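Malonyl CoA-ACP transacylase (Xanthomonas oryzae pv. oryzae, PDB 3K89) probably transfers the malonyl group from malonyl-CoA to holo-acyl carrier protein, releasing CoA and supplying malonyl-ACP. Local coordinates at residues Val157-Ile169 with Gln252-Gln264. Residues are numbered along the deposited sequence; the frame is centred on the assembly and turned at random.
Sequences VVVPANFNSPGQI and QLYLPVQWTGCVQ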
ATOM      1  N   VAL A 157       1.384 -20.363 -11.545  1.00 15.76           N
ATOM      2  CA  VAL A 157       2.149 -19.447 -10.701  1.00 15.57           C
ATOM      3  C   VAL A 157       1.545 -19.363  -9.308  1.00 15.26           C
ATOM      4  O   VAL A 157       0.354 -19.099  -9.155  1.00 14.67           O
ATOM      5  CB  VAL A 157       2.224 -18.030 -11.346  1.00 16.16           C
ATOM      6  CG1 VAL A 157       2.798 -16.999 -10.339  1.00 16.54           C
ATOM      7  CG2 VAL A 157       3.063 -18.073 -12.630  1.00 15.84           C
ATOM      8  N   VAL A 158       2.363 -19.624  -8.293  1.00 14.76           N
ATOM      9  CA  VAL A 158       2.011 -19.268  -6.920  1.00 15.01           C
ATOM     10  C   VAL A 158       3.290 -18.900  -6.194  1.00 15.54           C
ATOM     11  O   VAL A 158       4.246 -19.682  -6.150  1.00 16.07           O
ATOM     12  CB  VAL A 158       1.184 -20.368  -6.168  1.00 15.45           C
ATOM     13  CG1 VAL A 158       1.913 -21.719  -6.160  1.00 16.32           C
ATOM     14  CG2 VAL A 158       0.816 -19.914  -4.744  1.00 15.22           C
ATOM     15  N   VAL A 159       3.315 -17.689  -5.656  1.00 15.28           N
ATOM     16  CA  VAL A 159       4.537 -17.134  -5.077  1.00 15.61           C
ATOM     17  C   VAL A 159       4.177 -16.270  -3.873  1.00 15.29           C
ATOM     18  O   VAL A 159       3.040 -15.811  -3.753  1.00 14.47           O
ATOM     19  CB  VAL A 159       5.316 -16.236  -6.112  1.00 15.25           C
ATOM     20  CG1 VAL A 159       5.892 -17.041  -7.289  1.00 17.24           C
ATOM     21  CG2 VAL A 159       4.465 -15.048  -6.606  1.00 16.22           C
ATOM     22  N   PRO A 160       5.148 -16.039  -2.964  1.00 15.89           N
ATOM     23  CA  PRO A 160       4.960 -14.976  -1.972  1.00 15.86           C
ATOM     24  C   PRO A 160       4.735 -13.637  -2.683  1.00 14.82           C
ATOM     25  O   PRO A 160       5.485 -13.282  -3.615  1.00 15.20           O
ATOM     26  CB  PRO A 160       6.283 -14.972  -1.191  1.00 16.82           C
ATOM     27  CG  PRO A 160       7.260 -15.729  -2.028  1.00 19.33           C
ATOM     28  CD  PRO A 160       6.443 -16.730  -2.815  1.00 16.92           C
ATOM     29  N   ALA A 161       3.684 -12.932  -2.268  1.00 12.44           N
ATOM     30  CA  ALA A 161       3.331 -11.638  -2.865  1.00 12.03           C
ATOM     31  C   ALA A 161       3.549 -10.492  -1.869  1.00 11.07           C
ATOM     32  O   ALA A 161       3.861  -9.367  -2.279  1.00 11.44           O
ATOM     33  CB  ALA A 161       1.871 -11.660  -3.341  1.00 11.60           C
ATOM     34  N   ASN A 162       3.364 -10.751  -0.580  1.00 12.04           N
ATOM     35  CA  ASN A 162       3.731  -9.757   0.445  1.00 11.75           C
ATOM     36  C   ASN A 162       4.472 -10.453   1.581  1.00 12.46           C
ATOM     37  O   ASN A 162       3.958 -11.439   2.122  1.00 13.45           O
ATOM     38  CB  ASN A 162       2.533  -9.147   1.183  1.00 11.67           C
ATOM     39  CG  ASN A 162       1.560  -8.313   0.322  1.00 11.41           C
ATOM     40  OD1 ASN A 162       1.740  -8.006  -0.873  1.00 14.02           O
ATOM     41  ND2 ASN A 162       0.514  -7.921   0.984  1.00 10.54           N
ATOM     42  N   PHE A 163       5.612  -9.906   1.981  1.00 12.22           N
ATOM     43  CA  PHE A 163       6.218 -10.223   3.284  1.00 12.20           C
ATOM     44  C   PHE A 163       5.766  -9.136   4.249  1.00 12.64           C
ATOM     45  O   PHE A 163       6.364  -8.058   4.280  1.00 12.32           O
ATOM     46  CB  PHE A 163       7.748 -10.297   3.165  1.00 12.50           C
ATOM     47  CG  PHE A 163       8.222 -11.426   2.287  1.00 13.04           C
ATOM     48  CD1 PHE A 163       8.324 -12.723   2.799  1.00 14.06           C
ATOM     49  CD2 PHE A 163       8.540 -11.196   0.942  1.00 14.45           C
ATOM     50  CE1 PHE A 163       8.754 -13.777   1.978  1.00 15.33           C
ATOM     51  CE2 PHE A 163       8.953 -12.234   0.117  1.00 15.09           C
ATOM     52  CZ  PHE A 163       9.071 -13.532   0.636  1.00 14.48           C
ATOM     53  N   ASN A 164       4.684  -9.396   4.988  1.00 12.87           N
ATOM     54  CA  ASN A 164       4.027  -8.360   5.794  1.00 13.12           C
ATOM     55  C   ASN A 164       4.503  -8.217   7.224  1.00 14.23           C
ATOM     56  O   ASN A 164       4.568  -7.119   7.726  1.00 13.87           O
ATOM     57  CB  ASN A 164       2.496  -8.466   5.715  1.00 12.92           C
ATOM     58  CG  ASN A 164       1.974  -7.991   4.384  1.00 12.15           C
ATOM     59  OD1 ASN A 164       2.640  -7.198   3.717  1.00 11.83           O
ATOM     60  ND2 ASN A 164       0.791  -8.462   3.984  1.00 12.79           N
ATOM     61  N   SER A 165       4.815  -9.336   7.868  1.00 15.79           N
ATOM     62  CA  SER A 165       5.442  -9.318   9.185  1.00 17.40           C
ATOM     63  C   SER A 165       5.943 -10.728   9.427  1.00 18.48           C
ATOM     64  O   SER A 165       5.582 -11.633   8.688  1.00 17.70           O
ATOM     65  CB  SER A 165       4.443  -8.911  10.275  1.00 17.23           C
ATOM     66  OG  SER A 165       3.503  -9.928  10.542  1.00 17.79           O
ATOM     67  N   PRO A 166       6.776 -10.927  10.460  1.00 20.07           N
ATOM     68  CA  PRO A 166       7.011 -12.324  10.805  1.00 21.09           C
ATOM     69  C   PRO A 166       5.650 -12.948  11.114  1.00 21.78           C
ATOM     70  O   PRO A 166       4.817 -12.319  11.775  1.00 22.97           O
ATOM     71  CB  PRO A 166       7.914 -12.229  12.043  1.00 21.60           C
ATOM     72  CG  PRO A 166       8.595 -10.900  11.896  1.00 21.87           C
ATOM     73  CD  PRO A 166       7.559  -9.999  11.291  1.00 20.51           C
ATOM     74  N   GLY A 167       5.374 -14.119  10.549  1.00 22.87           N
ATOM     75  CA  GLY A 167       4.061 -14.748  10.739  1.00 23.30           C
ATOM     76  C   GLY A 167       2.887 -14.162   9.955  1.00 23.03           C
ATOM     77  O   GLY A 167       1.720 -14.471  10.247  1.00 23.91           O
ATOM     78  N   GLN A 168       3.172 -13.284   8.987  1.00 21.88           N
ATOM     79  CA  GLN A 168       2.181 -12.953   7.961  1.00 20.70           C
ATOM     80  C   GLN A 168       2.818 -12.838   6.583  1.00 19.49           C
ATOM     81  O   GLN A 168       3.603 -11.923   6.321  1.00 18.83           O
ATOM     82  CB  GLN A 168       1.351 -11.689   8.253  1.00 21.01           C
ATOM     83  CG  GLN A 168       0.250 -11.553   7.156  1.00 21.66           C
ATOM     84  CD  GLN A 168      -0.617 -10.304   7.216  1.00 23.61           C
ATOM     85  OE1 GLN A 168      -1.082  -9.877   8.285  1.00 25.51           O
ATOM     86  NE2 GLN A 168      -0.885  -9.742   6.042  1.00 20.00           N
ATOM     87  N   ILE A 169       2.480 -13.782   5.716  1.00 18.16           N
ATOM     88  CA  ILE A 169       2.865 -13.720   4.309  1.00 18.35           C
ATOM     89  C   ILE A 169       1.604 -13.857   3.495  1.00 16.94           C
ATOM     90  O   ILE A 169       0.719 -14.663   3.818  1.00 17.01           O
ATOM     91  CB  ILE A 169       3.844 -14.845   3.902  1.00 18.03           C
ATOM     92  CG1 ILE A 169       5.176 -14.709   4.618  1.00 21.26           C
ATOM     93  CG2 ILE A 169       4.082 -14.854   2.395  1.00 20.00           C
ATOM     94  CD1 ILE A 169       6.140 -15.817   4.212  1.00 24.58           C
ATOM     95  N   GLN A 252       8.184  -3.301  -8.674  1.00 10.26           N
ATOM     96  CA  GLN A 252       7.249  -3.480  -7.564  1.00  9.86           C
ATOM     97  C   GLN A 252       6.045  -4.330  -7.962  1.00 10.50           C
ATOM     98  O   GLN A 252       5.573  -5.144  -7.166  1.00 11.29           O
ATOM     99  CB  GLN A 252       6.743  -2.116  -7.054  1.00  9.06           C
ATOM    100  CG  GLN A 252       6.049  -2.204  -5.701  1.00  9.10           C
ATOM    101  CD  GLN A 252       4.855  -1.284  -5.582  1.00  9.64           C
ATOM    102  OE1 GLN A 252       3.963  -1.304  -6.434  1.00 11.07           O
ATOM    103  NE2 GLN A 252       4.807  -0.482  -4.509  1.00  8.19           N
ATOM    104  N   LEU A 253       5.530  -4.132  -9.179  1.00 10.25           N
ATOM    105  CA  LEU A 253       4.224  -4.701  -9.518  1.00 10.86           C
ATOM    106  C   LEU A 253       4.218  -6.221  -9.589  1.00 11.58           C
ATOM    107  O   LEU A 253       3.189  -6.858  -9.295  1.00 11.54           O
ATOM    108  CB  LEU A 253       3.733  -4.111 -10.844  1.00 11.21           C
ATOM    109  CG  LEU A 253       2.216  -4.157 -11.022  1.00 10.99           C
ATOM    110  CD1 LEU A 253       1.528  -3.140 -10.132  1.00 12.30           C
ATOM    111  CD2 LEU A 253       1.818  -3.938 -12.463  1.00 12.13           C
ATOM    112  N   TYR A 254       5.348  -6.802  -9.977  1.00 11.63           N
ATOM    113  CA  TYR A 254       5.415  -8.261 -10.204  1.00 11.64           C
ATOM    114  C   TYR A 254       6.326  -8.983  -9.224  1.00 11.71           C
ATOM    115  O   TYR A 254       6.473 -10.206  -9.293  1.00 12.08           O
ATOM    116  CB  TYR A 254       5.803  -8.594 -11.652  1.00 11.74           C
ATOM    117  CG  TYR A 254       7.151  -8.083 -12.118  1.00 11.64           C
ATOM    118  CD1 TYR A 254       7.249  -6.862 -12.770  1.00 12.73           C
ATOM    119  CD2 TYR A 254       8.317  -8.834 -11.938  1.00 13.35           C
ATOM    120  CE1 TYR A 254       8.475  -6.382 -13.233  1.00 12.35           C
ATOM    121  CE2 TYR A 254       9.558  -8.365 -12.392  1.00 15.73           C
ATOM    122  CZ  TYR A 254       9.625  -7.139 -13.040  1.00 15.62           C
ATOM    123  OH  TYR A 254      10.836  -6.648 -13.499  1.00 18.01           O
ATOM    124  N   LEU A 255       6.923  -8.227  -8.306  1.00 11.44           N
ATOM    125  CA  LEU A 255       7.778  -8.794  -7.261  1.00 11.77           C
ATOM    126  C   LEU A 255       7.169  -8.576  -5.871  1.00 11.77           C
ATOM    127  O   LEU A 255       6.318  -7.713  -5.692  1.00 10.93           O
ATOM    128  CB  LEU A 255       9.189  -8.206  -7.364  1.00 11.66           C
ATOM    129  CG  LEU A 255       9.965  -8.616  -8.621  1.00 12.32           C
ATOM    130  CD1 LEU A 255      11.267  -7.861  -8.730  1.00 13.99           C
ATOM    131  CD2 LEU A 255      10.208 -10.137  -8.656  1.00 12.12           C
ATOM    132  N   PRO A 256       7.579  -9.389  -4.875  1.00 11.68           N
ATOM    133  CA  PRO A 256       6.964  -9.292  -3.557  1.00 11.83           C
ATOM    134  C   PRO A 256       7.181  -7.964  -2.860  1.00 11.20           C
ATOM    135  O   PRO A 256       8.255  -7.368  -2.961  1.00 10.56           O
ATOM    136  CB  PRO A 256       7.608 -10.436  -2.748  1.00 11.99           C
ATOM    137  CG  PRO A 256       8.572 -11.090  -3.607  1.00 13.06           C
ATOM    138  CD  PRO A 256       8.494 -10.542  -5.007  1.00 12.02           C
ATOM    139  N   VAL A 257       6.146  -7.505  -2.168  1.00 11.04           N
ATOM    140  CA  VAL A 257       6.277  -6.329  -1.307  1.00 10.77           C
ATOM    141  C   VAL A 257       7.092  -6.723  -0.089  1.00 10.77           C
ATOM    142  O   VAL A 257       6.700  -7.601   0.667  1.00 10.99           O
ATOM    143  CB  VAL A 257       4.883  -5.813  -0.872  1.00 10.35           C
ATOM    144  CG1 VAL A 257       4.957  -4.776   0.258  1.00 11.39           C
ATOM    145  CG2 VAL A 257       4.160  -5.211  -2.051  1.00 11.05           C
ATOM    146  N   GLN A 258       8.238  -6.069   0.089  1.00 11.14           N
ATOM    147  CA  GLN A 258       9.112  -6.369   1.233  1.00 11.09           C
ATOM    148  C   GLN A 258       8.725  -5.447   2.391  1.00 10.96           C
ATOM    149  O   GLN A 258       9.464  -4.510   2.738  1.00 11.26           O
ATOM    150  CB  GLN A 258      10.593  -6.157   0.849  1.00 10.49           C
ATOM    151  CG  GLN A 258      11.079  -6.973  -0.381  1.00 11.01           C
ATOM    152  CD  GLN A 258      11.152  -8.473  -0.159  1.00 13.00           C
ATOM    153  OE1 GLN A 258      11.200  -9.243  -1.131  1.00 15.96           O
ATOM    154  NE2 GLN A 258      11.192  -8.905   1.100  1.00 12.23           N
ATOM    155  N   TRP A 259       7.526  -5.651   2.948  1.00 11.19           N
ATOM    156  CA  TRP A 259       7.040  -4.705   3.955  1.00 11.85           C
ATOM    157  C   TRP A 259       7.870  -4.814   5.236  1.00 11.77           C
ATOM    158  O   TRP A 259       8.302  -3.792   5.786  1.00 11.61           O
ATOM    159  CB  TRP A 259       5.522  -4.835   4.229  1.00 11.16           C
ATOM    160  CG  TRP A 259       5.076  -3.724   5.161  1.00 11.53           C
ATOM    161  CD1 TRP A 259       4.634  -3.838   6.474  1.00 10.99           C
ATOM    162  CD2 TRP A 259       5.129  -2.321   4.880  1.00 11.14           C
ATOM    163  NE1 TRP A 259       4.391  -2.586   6.991  1.00 12.15           N
ATOM    164  CE2 TRP A 259       4.673  -1.641   6.035  1.00 11.25           C
ATOM    165  CE3 TRP A 259       5.492  -1.572   3.742  1.00 11.38           C
ATOM    166  CZ2 TRP A 259       4.590  -0.240   6.101  1.00 10.62           C
ATOM    167  CZ3 TRP A 259       5.387  -0.183   3.796  1.00 10.68           C
ATOM    168  CH2 TRP A 259       4.950   0.470   4.978  1.00 10.37           C
ATOM    169  N   THR A 260       8.137  -6.041   5.671  1.00 12.76           N
ATOM    170  CA  THR A 260       9.025  -6.248   6.832  1.00 12.66           C
ATOM    171  C   THR A 260      10.352  -5.535   6.617  1.00 12.68           C
ATOM    172  O   THR A 260      10.796  -4.799   7.494  1.00 12.92           O
ATOM    173  CB  THR A 260       9.215  -7.736   7.108  1.00 12.51           C
ATOM    174  OG1 THR A 260       7.944  -8.281   7.456  1.00 14.77           O
ATOM    175  CG2 THR A 260      10.182  -7.978   8.283  1.00 13.97           C
ATOM    176  N   GLY A 261      10.935  -5.716   5.432  1.00 13.12           N
ATOM    177  CA  GLY A 261      12.201  -5.086   5.069  1.00 14.03           C
ATOM    178  C   GLY A 261      12.136  -3.573   5.117  1.00 13.96           C
ATOM    179  O   GLY A 261      13.063  -2.925   5.607  1.00 14.52           O
ATOM    180  N   CYS A 262      11.049  -2.992   4.603  1.00 13.13           N
ATOM    181  CA  CYS A 262      10.903  -1.531   4.618  1.00 12.42           C
ATOM    182  C   CYS A 262      10.852  -0.984   6.044  1.00 12.51           C
ATOM    183  O   CYS A 262      11.493   0.011   6.353  1.00 12.80           O
ATOM    184  CB  CYS A 262       9.629  -1.103   3.858  1.00 11.89           C
ATOM    185  SG  CYS A 262       9.783  -1.252   2.055  1.00 11.75           S
ATOM    186  N   VAL A 263      10.100  -1.647   6.914  1.00 12.23           N
ATOM    187  CA  VAL A 263       9.968  -1.208   8.307  1.00 13.10           C
ATOM    188  C   VAL A 263      11.312  -1.368   9.032  1.00 13.47           C
ATOM    189  O   VAL A 263      11.735  -0.463   9.743  1.00 14.01           O
ATOM    190  CB  VAL A 263       8.830  -1.950   9.033  1.00 12.39           C
ATOM    191  CG1 VAL A 263       8.786  -1.602  10.527  1.00 13.17           C
ATOM    192  CG2 VAL A 263       7.464  -1.594   8.390  1.00 12.34           C
ATOM    193  N   GLN A 264      11.978  -2.493   8.817  1.00 14.80           N
ATOM    194  CA  GLN A 264      13.329  -2.697   9.377  1.00 15.97           C
ATOM    195  C   GLN A 264      14.315  -1.646   8.862  1.00 16.69           C
ATOM    196  O   GLN A 264      15.186  -1.179   9.615  1.00 17.56           O
ATOM    197  CB  GLN A 264      13.835  -4.119   9.078  1.00 16.15           C
ATOM    198  CG  GLN A 264      13.089  -5.184   9.884  1.00 19.36           C
ATOM    199  CD  GLN A 264      13.384  -6.617   9.428  1.00 21.72           C
ATOM    200  OE1 GLN A 264      13.863  -6.853   8.319  1.00 24.53           O
ATOM    201  NE2 GLN A 264      13.089  -7.578  10.294  1.00 25.80           N
TER
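The ring of Phe163 lies alongside two side chains of the facing segment, Pro256 and Gln258, all three on the same side of the backbone. Phe163 CE2 sits 3.6 Å from Pro256 CB, while Phe163 CD2 comes 3.5 Å from Gln258 NE2. Gln258 bends at chi2 (-68°), which lays its amide beside the ring with the two planes only 17° apart. On the other side of the backbone, Asn162 and Val257 run side by side.

Three backbone bonds tie the segments together. Val257 N donates to Ala161 O (2.9 Å), and Phe163 N returns a bond to Val257 O (2.9 Å). Phe163 O then accepts from Thr260 N (3.0 Å). The first two bonds, from N and O of Val257 to the residues on either side of Asn162, make a short parallel pairing at the edge of the mixed sheet, in the small ferredoxin-like subdomain of the acyltransferase fold; the third is given by the first turn of helix 259-268. That helix, with Gln258 at its N-cap position, leads straight back to the large subdomain, so the pairing spans the cleft between the two.

Further along, Thr260 OG1 packs 3.2 Å from Ser165 CA. Trp259, its CG anti to the backbone N (chi1 -174°), swings its indole off the strand; the ring edge at Trp259 CD1 meets Asn164 O at 3.5 Å, and CG2 of Val263 sits over one face, toward the rim. His93 and Leu286 also touch this indole, the former next to the predicted nucleophile Ser94.

Val257 reaches both Ser94 and His203, the predicted active-site pair, and Asn162 lies close to a bound glycerol. Behind them, Gln252 holds His203 ND1 with its backbone O, and its side-chain amide bonds Ser94 O and Arg119.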